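Local coordinates for protein catalase (Pseudomonas syringae, PDB 1M7S) that decomposes hydrogen peroxide into water and oxygen with the help of heme, protecting the cell from the toxic effects of peroxide, at residues 451-454 and 459-462; 275-280 and 412-417. One frame throughout, in Å; residues are numbered along the deposited sequence.

Interaction 1 of 2, residues 451-454 and 459-462. Unlike the reference sequence in segment 451-454: Tyr-452 (reference Val). Unlike the reference sequence in segment 459-462: Asn-459 (reference His).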
ATOM      1  N   SER A 451     -25.342  -2.383 -39.070  1.00  8.30           N
ATOM      2  CA  SER A 451     -26.417  -1.412 -39.332  1.00 10.44           C
ATOM      3  C   SER A 451     -25.944  -0.005 -39.002  1.00  8.92           C
ATOM      4  O   SER A 451     -26.294   0.965 -39.701  1.00 11.08           O
ATOM      5  CB  SER A 451     -27.713  -1.768 -38.597  1.00  9.00           C
ATOM      6  OG  SER A 451     -27.707  -1.474 -37.208  1.00 10.52           O
ATOM      7  N   TYR A 452     -25.137   0.117 -37.930  1.00  7.16           N
ATOM      8  CA  TYR A 452     -24.578   1.441 -37.603  1.00  7.91           C
ATOM      9  C   TYR A 452     -23.696   1.961 -38.707  1.00  7.54           C
ATOM     10  O   TYR A 452     -23.784   3.121 -39.111  1.00  7.71           O
ATOM     11  CB  TYR A 452     -23.809   1.397 -36.276  1.00  8.73           C
ATOM     12  CG  TYR A 452     -24.673   0.984 -35.085  1.00  9.25           C
ATOM     13  CD1 TYR A 452     -24.032   0.498 -33.935  1.00  9.14           C
ATOM     14  CD2 TYR A 452     -26.046   1.160 -35.047  1.00  6.28           C
ATOM     15  CE1 TYR A 452     -24.783   0.156 -32.824  1.00  9.03           C
ATOM     16  CE2 TYR A 452     -26.806   0.792 -33.951  1.00  9.17           C
ATOM     17  CZ  TYR A 452     -26.163   0.298 -32.828  1.00  8.35           C
ATOM     18  OH  TYR A 452     -26.886  -0.079 -31.730  1.00  9.80           O
ATOM     19  N   LEU A 453     -22.829   1.128 -39.280  1.00  7.41           N
ATOM     20  CA  LEU A 453     -21.923   1.491 -40.344  1.00  8.38           C
ATOM     21  C   LEU A 453     -22.707   1.785 -41.626  1.00  8.82           C
ATOM     22  O   LEU A 453     -22.411   2.739 -42.351  1.00  8.74           O
ATOM     23  CB  LEU A 453     -20.931   0.351 -40.568  1.00  9.74           C
ATOM     24  CG  LEU A 453     -20.103  -0.091 -39.339  1.00  9.12           C
ATOM     25  CD1 LEU A 453     -19.047  -1.105 -39.811  1.00  9.78           C
ATOM     26  CD2 LEU A 453     -19.465   1.145 -38.717  1.00  6.35           C
ATOM     27  N   TYR A 454     -23.738   0.985 -41.841  1.00  8.53           N
ATOM     28  CA  TYR A 454     -24.592   1.176 -43.049  1.00 10.46           C
ATOM     29  C   TYR A 454     -25.347   2.472 -42.965  1.00 12.21           C
ATOM     30  O   TYR A 454     -25.608   3.136 -43.977  1.00 13.94           O
ATOM     31  CB  TYR A 454     -25.615   0.016 -43.131  1.00 12.20           C
ATOM     32  CG  TYR A 454     -26.321   0.016 -44.492  1.00 14.76           C
ATOM     33  CD1 TYR A 454     -25.753  -0.655 -45.556  1.00 14.78           C
ATOM     34  CD2 TYR A 454     -27.506   0.714 -44.662  1.00 15.79           C
ATOM     35  CE1 TYR A 454     -26.366  -0.651 -46.817  1.00 16.53           C
ATOM     36  CE2 TYR A 454     -28.099   0.735 -45.930  1.00 16.91           C
ATOM     37  CZ  TYR A 454     -27.535   0.033 -46.969  1.00 16.73           C
ATOM     38  OH  TYR A 454     -28.142   0.064 -48.216  1.00 20.87           O
ATOM     39  N   ASN A 459     -22.161   2.281 -48.388  1.00 13.48           N
ATOM     40  CA  ASN A 459     -21.009   1.583 -48.974  1.00 13.21           C
ATOM     41  C   ASN A 459     -20.153   1.009 -47.842  1.00 13.12           C
ATOM     42  O   ASN A 459     -19.649  -0.117 -47.929  1.00 14.96           O
ATOM     43  CB  ASN A 459     -20.147   2.533 -49.786  1.00 13.59           C
ATOM     44  CG  ASN A 459     -18.986   1.918 -50.523  1.00 15.68           C
ATOM     45  OD1 ASN A 459     -17.845   2.427 -50.466  1.00 18.52           O
ATOM     46  ND2 ASN A 459     -19.194   0.829 -51.261  1.00 14.14           N
ATOM     47  N   TYR A 460     -19.948   1.878 -46.860  1.00 11.80           N
ATOM     48  CA  TYR A 460     -19.147   1.410 -45.678  1.00 10.82           C
ATOM     49  C   TYR A 460     -19.757   0.146 -45.124  1.00 11.80           C
ATOM     50  O   TYR A 460     -19.050  -0.851 -44.976  1.00 12.77           O
ATOM     51  CB  TYR A 460     -19.220   2.562 -44.695  1.00  8.88           C
ATOM     52  CG  TYR A 460     -18.382   2.467 -43.426  1.00  9.75           C
ATOM     53  CD1 TYR A 460     -17.379   1.552 -43.228  1.00  9.19           C
ATOM     54  CD2 TYR A 460     -18.635   3.441 -42.461  1.00  8.45           C
ATOM     55  CE1 TYR A 460     -16.688   1.521 -42.030  1.00 10.13           C
ATOM     56  CE2 TYR A 460     -17.882   3.445 -41.268  1.00 10.19           C
ATOM     57  CZ  TYR A 460     -16.951   2.480 -41.075  1.00  7.20           C
ATOM     58  OH  TYR A 460     -16.206   2.409 -39.892  1.00  7.14           O
ATOM     59  N   GLY A 461     -21.028   0.201 -44.733  1.00 11.73           N
ATOM     60  CA  GLY A 461     -21.720  -0.932 -44.157  1.00 12.14           C
ATOM     61  C   GLY A 461     -21.798  -2.169 -45.060  1.00 15.60           C
ATOM     62  O   GLY A 461     -21.555  -3.298 -44.628  1.00 12.36           O
ATOM     63  N   THR A 462     -22.044  -1.983 -46.358  1.00 15.52           N
ATOM     64  CA  THR A 462     -22.054  -3.132 -47.274  1.00 15.71           C
ATOM     65  C   THR A 462     -20.696  -3.806 -47.363  1.00 13.35           C
ATOM     66  O   THR A 462     -20.594  -5.028 -47.402  1.00 13.17           O
ATOM     67  CB  THR A 462     -22.483  -2.672 -48.686  1.00 16.00           C
ATOM     68  OG1 THR A 462     -23.817  -2.186 -48.564  1.00 15.85           O
ATOM     69  CG2 THR A 462     -22.365  -3.818 -49.693  1.00 15.27           C
TER
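Two helical turns on consecutive helices, 443-456 and 458-467, come together at Tyr-454 and Gly-461, whose CA atoms lie only 3.7 Å apart. The absence of a side chain at Gly-461 lets the backbones come this close, with its CA 3.6 Å from the N of Tyr-454. On one flank of this close approach Leu-453 lies over a face of the Tyr-460 ring: its CB stands almost directly above the ring centre, 4.3 Å from the centroid, in a CH-pi contact, and its CD2 reaches farther out, to 3.7 Å from CZ of Tyr-460. The phenol is carried under the leucine by a CG anti to the backbone N (chi1 -174°), and its OH is hydrogen-bonded to OG1 of Thr-173. On the other flank Thr-462 runs alongside Tyr-454, and its OG1 touches the ring edge in plane, 3.5 Å from CE1 of Tyr-454, while its hydrogen bond goes to the backbone O of Pro-458. With no hydrogen bond between the segments, the junction of the two successive helices rests on close backbone fit and apolar packing, the polar ends of Tyr-460 and Thr-462 being satisfied elsewhere.

Interaction 2 of 2, residues 275-280 and 412-417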
ATOM      1  N   ALA A 275     -18.776  14.332 -26.391  1.00  4.21           N
ATOM      2  CA  ALA A 275     -17.414  13.910 -26.721  1.00  6.33           C
ATOM      3  C   ALA A 275     -17.253  13.058 -27.962  1.00  6.48           C
ATOM      4  O   ALA A 275     -16.131  12.780 -28.440  1.00  8.33           O
ATOM      5  CB  ALA A 275     -16.843  13.211 -25.482  1.00  4.15           C
ATOM      6  N   THR A 276     -18.358  12.533 -28.545  1.00  7.88           N
ATOM      7  CA  THR A 276     -18.320  11.832 -29.798  1.00  6.36           C
ATOM      8  C   THR A 276     -18.430  12.749 -31.009  1.00  8.06           C
ATOM      9  O   THR A 276     -18.415  12.268 -32.145  1.00  7.91           O
ATOM     10  CB  THR A 276     -19.453  10.770 -29.881  1.00  6.97           C
ATOM     11  OG1 THR A 276     -20.771  11.366 -29.957  1.00  8.38           O
ATOM     12  CG2 THR A 276     -19.264   9.836 -28.712  1.00  3.02           C
ATOM     13  N   LYS A 277     -18.281  14.088 -30.818  1.00  7.89           N
ATOM     14  CA  LYS A 277     -18.424  14.988 -31.930  1.00  7.74           C
ATOM     15  C   LYS A 277     -17.286  15.987 -32.096  1.00  7.43           C
ATOM     16  O   LYS A 277     -16.728  16.496 -31.120  1.00  8.60           O
ATOM     17  CB  LYS A 277     -19.706  15.885 -31.662  1.00  7.62           C
ATOM     18  CG  LYS A 277     -21.032  15.132 -31.615  1.00  7.78           C
ATOM     19  CD  LYS A 277     -21.435  14.613 -33.003  1.00  7.10           C
ATOM     20  CE  LYS A 277     -22.818  13.964 -32.945  1.00  8.78           C
ATOM     21  NZ  LYS A 277     -22.629  12.639 -32.236  1.00  9.70           N
ATOM     22  N   ILE A 278     -16.992  16.261 -33.363  1.00  8.46           N
ATOM     23  CA  ILE A 278     -16.076  17.367 -33.677  1.00  9.08           C
ATOM     24  C   ILE A 278     -16.980  18.592 -33.956  1.00 10.60           C
ATOM     25  O   ILE A 278     -18.192  18.428 -34.024  1.00  9.26           O
ATOM     26  CB  ILE A 278     -15.214  17.103 -34.910  1.00  9.69           C
ATOM     27  CG1 ILE A 278     -16.030  16.905 -36.194  1.00  9.26           C
ATOM     28  CG2 ILE A 278     -14.339  15.859 -34.694  1.00  9.32           C
ATOM     29  CD1 ILE A 278     -15.176  17.147 -37.443  1.00 12.02           C
ATOM     30  N   TRP A 279     -16.418  19.769 -34.118  1.00 11.17           N
ATOM     31  CA  TRP A 279     -17.232  20.941 -34.494  1.00 13.30           C
ATOM     32  C   TRP A 279     -16.789  21.300 -35.928  1.00 15.26           C
ATOM     33  O   TRP A 279     -15.752  21.939 -36.097  1.00 14.62           O
ATOM     34  CB  TRP A 279     -16.921  22.099 -33.566  1.00 12.08           C
ATOM     35  CG  TRP A 279     -17.277  21.957 -32.122  1.00 11.47           C
ATOM     36  CD1 TRP A 279     -18.076  21.009 -31.526  1.00 11.82           C
ATOM     37  CD2 TRP A 279     -16.937  22.890 -31.088  1.00 11.43           C
ATOM     38  NE1 TRP A 279     -18.210  21.268 -30.185  1.00  9.03           N
ATOM     39  CE2 TRP A 279     -17.512  22.432 -29.898  1.00  9.97           C
ATOM     40  CE3 TRP A 279     -16.154  24.062 -31.076  1.00 11.77           C
ATOM     41  CZ2 TRP A 279     -17.342  23.070 -28.681  1.00 10.50           C
ATOM     42  CZ3 TRP A 279     -16.018  24.717 -29.855  1.00 11.58           C
ATOM     43  CH2 TRP A 279     -16.578  24.232 -28.675  1.00 12.05           C
ATOM     44  N   PRO A 280     -17.510  20.800 -36.908  1.00 14.99           N
ATOM     45  CA  PRO A 280     -17.097  20.838 -38.290  1.00 18.26           C
ATOM     46  C   PRO A 280     -16.879  22.214 -38.886  1.00 21.27           C
ATOM     47  O   PRO A 280     -15.917  22.336 -39.660  1.00 24.27           O
ATOM     48  CB  PRO A 280     -18.166  20.106 -39.139  1.00 16.54           C
ATOM     49  CG  PRO A 280     -19.059  19.503 -38.095  1.00 17.62           C
ATOM     50  CD  PRO A 280     -18.732  20.028 -36.709  1.00 15.46           C
ATOM     51  N   PHE A 412     -24.728   8.999 -36.360  1.00  8.87           N
ATOM     52  CA  PHE A 412     -24.147   8.452 -37.587  1.00  9.16           C
ATOM     53  C   PHE A 412     -23.618   9.456 -38.600  1.00  8.81           C
ATOM     54  O   PHE A 412     -22.807   9.075 -39.456  1.00 11.71           O
ATOM     55  CB  PHE A 412     -25.206   7.531 -38.277  1.00  8.82           C
ATOM     56  CG  PHE A 412     -25.881   6.609 -37.297  1.00 10.97           C
ATOM     57  CD1 PHE A 412     -27.173   6.862 -36.859  1.00 11.70           C
ATOM     58  CD2 PHE A 412     -25.171   5.562 -36.730  1.00 12.27           C
ATOM     59  CE1 PHE A 412     -27.781   6.047 -35.903  1.00 12.98           C
ATOM     60  CE2 PHE A 412     -25.800   4.740 -35.785  1.00 13.04           C
ATOM     61  CZ  PHE A 412     -27.093   4.973 -35.369  1.00 12.44           C
ATOM     62  N   LYS A 413     -24.014  10.720 -38.591  1.00  9.45           N
ATOM     63  CA  LYS A 413     -23.678  11.681 -39.634  1.00 11.43           C
ATOM     64  C   LYS A 413     -22.206  11.967 -39.820  1.00  9.55           C
ATOM     65  O   LYS A 413     -21.600  11.853 -40.883  1.00  9.37           O
ATOM     66  CB  LYS A 413     -24.426  13.027 -39.407  1.00 13.29           C
ATOM     67  CG  LYS A 413     -24.169  14.022 -40.542  1.00 17.06           C
ATOM     68  CD  LYS A 413     -24.693  15.402 -40.220  1.00 20.01           C
ATOM     69  CE  LYS A 413     -24.761  16.293 -41.469  1.00 23.07           C
ATOM     70  NZ  LYS A 413     -26.006  17.134 -41.345  1.00 27.16           N
ATOM     71  N   GLN A 414     -21.534  12.214 -38.677  1.00 10.19           N
ATOM     72  CA  GLN A 414     -20.109  12.559 -38.692  1.00  9.54           C
ATOM     73  C   GLN A 414     -19.269  11.353 -39.073  1.00  9.75           C
ATOM     74  O   GLN A 414     -18.215  11.487 -39.709  1.00  7.25           O
ATOM     75  CB  GLN A 414     -19.713  13.180 -37.345  1.00 10.00           C
ATOM     76  CG  GLN A 414     -19.987  14.696 -37.340  1.00 10.42           C
ATOM     77  CD  GLN A 414     -19.386  15.393 -36.113  1.00 12.25           C
ATOM     78  OE1 GLN A 414     -18.503  14.784 -35.495  1.00 10.76           O
ATOM     79  NE2 GLN A 414     -19.864  16.609 -35.790  1.00  9.03           N
ATOM     80  N   ALA A 415     -19.753  10.162 -38.711  1.00  8.58           N
ATOM     81  CA  ALA A 415     -19.041   8.930 -39.060  1.00  8.78           C
ATOM     82  C   ALA A 415     -19.092   8.741 -40.576  1.00 10.01           C
ATOM     83  O   ALA A 415     -18.115   8.295 -41.159  1.00 11.41           O
ATOM     84  CB  ALA A 415     -19.739   7.735 -38.397  1.00  8.43           C
ATOM     85  N   GLY A 416     -20.260   8.998 -41.183  1.00 10.76           N
ATOM     86  CA  GLY A 416     -20.368   8.947 -42.660  1.00 11.10           C
ATOM     87  C   GLY A 416     -19.492  10.018 -43.312  1.00 11.23           C
ATOM     88  O   GLY A 416     -18.815   9.768 -44.343  1.00 12.44           O
ATOM     89  N   ASP A 417     -19.496  11.235 -42.803  1.00 11.22           N
ATOM     90  CA  ASP A 417     -18.641  12.314 -43.278  1.00 13.25           C
ATOM     91  C   ASP A 417     -17.197  11.871 -43.316  1.00 12.16           C
ATOM     92  O   ASP A 417     -16.495  11.985 -44.305  1.00 12.24           O
ATOM     93  CB  ASP A 417     -18.798  13.578 -42.420  1.00 15.97           C
ATOM     94  CG  ASP A 417     -20.143  14.213 -42.679  1.00 20.20           C
ATOM     95  OD1 ASP A 417     -20.759  13.926 -43.716  1.00 20.44           O
ATOM     96  OD2 ASP A 417     -20.630  15.003 -41.837  1.00 24.15           O
TER
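Gln-414, in the first turn of helix 413-421, reads the backbone of Ile-278 with both ends of its amide. The N of Ile-278 gives a nearly straight bond to OE1 of Gln-414 (3.0 Å, 170° at the hydrogen), arriving in the carbonyl plane on a lone pair. In return NE2 of Gln-414 donates to the O of Ile-278, also at 3.0 Å but more bent, and from above the carbonyl plane. Two bonds to one residue fix the rotation of the amide, and the side chain, extended beyond CG (chi2 -170°), carries it to the loop. OE1 has a second, weak partner in NE of Arg-170. Carbons of three loop side chains pack against the glutamine amide: CG1 of Ile-278 3.3 Å from OE1, CD of Lys-277 3.8 Å from NE2, and Pro-280, crossing at about a right angle, with CD near the same nitrogen. The ammonium of Lys-277 turns elsewhere, to a salt bridge with Asp-274 and the backbone O of Glu-409. Paired donation and acceptance by a side-chain amide mimics the pairing of a beta strand with its neighbour; here it joins the loop between barrel strands 252-260 and 284-295 to the C-terminal helical domain of the catalase fold.

Overall arrangement
Most of the barrel strands precede 275-280, which lies in the loop between strands 252-260 and 284-295; the chain then completes the sheet with 284-295 and 317-319. At 412-417 interaction 2 closes a long excursion of 131 residues and joins barrel to helical domain. Interaction 1 follows in series, neither enclosed by interaction 2 nor crossing it: only four residues separate 451-454 from 459-462, so it closes the short turn between successive helices. The centres are 15 Å apart, and the contacts meet through Phe-412 and Tyr-452, whose rings pack together. The distant pairing thus ties a barrel loop to the helical domain, and the near one packs two successive helices within that domain.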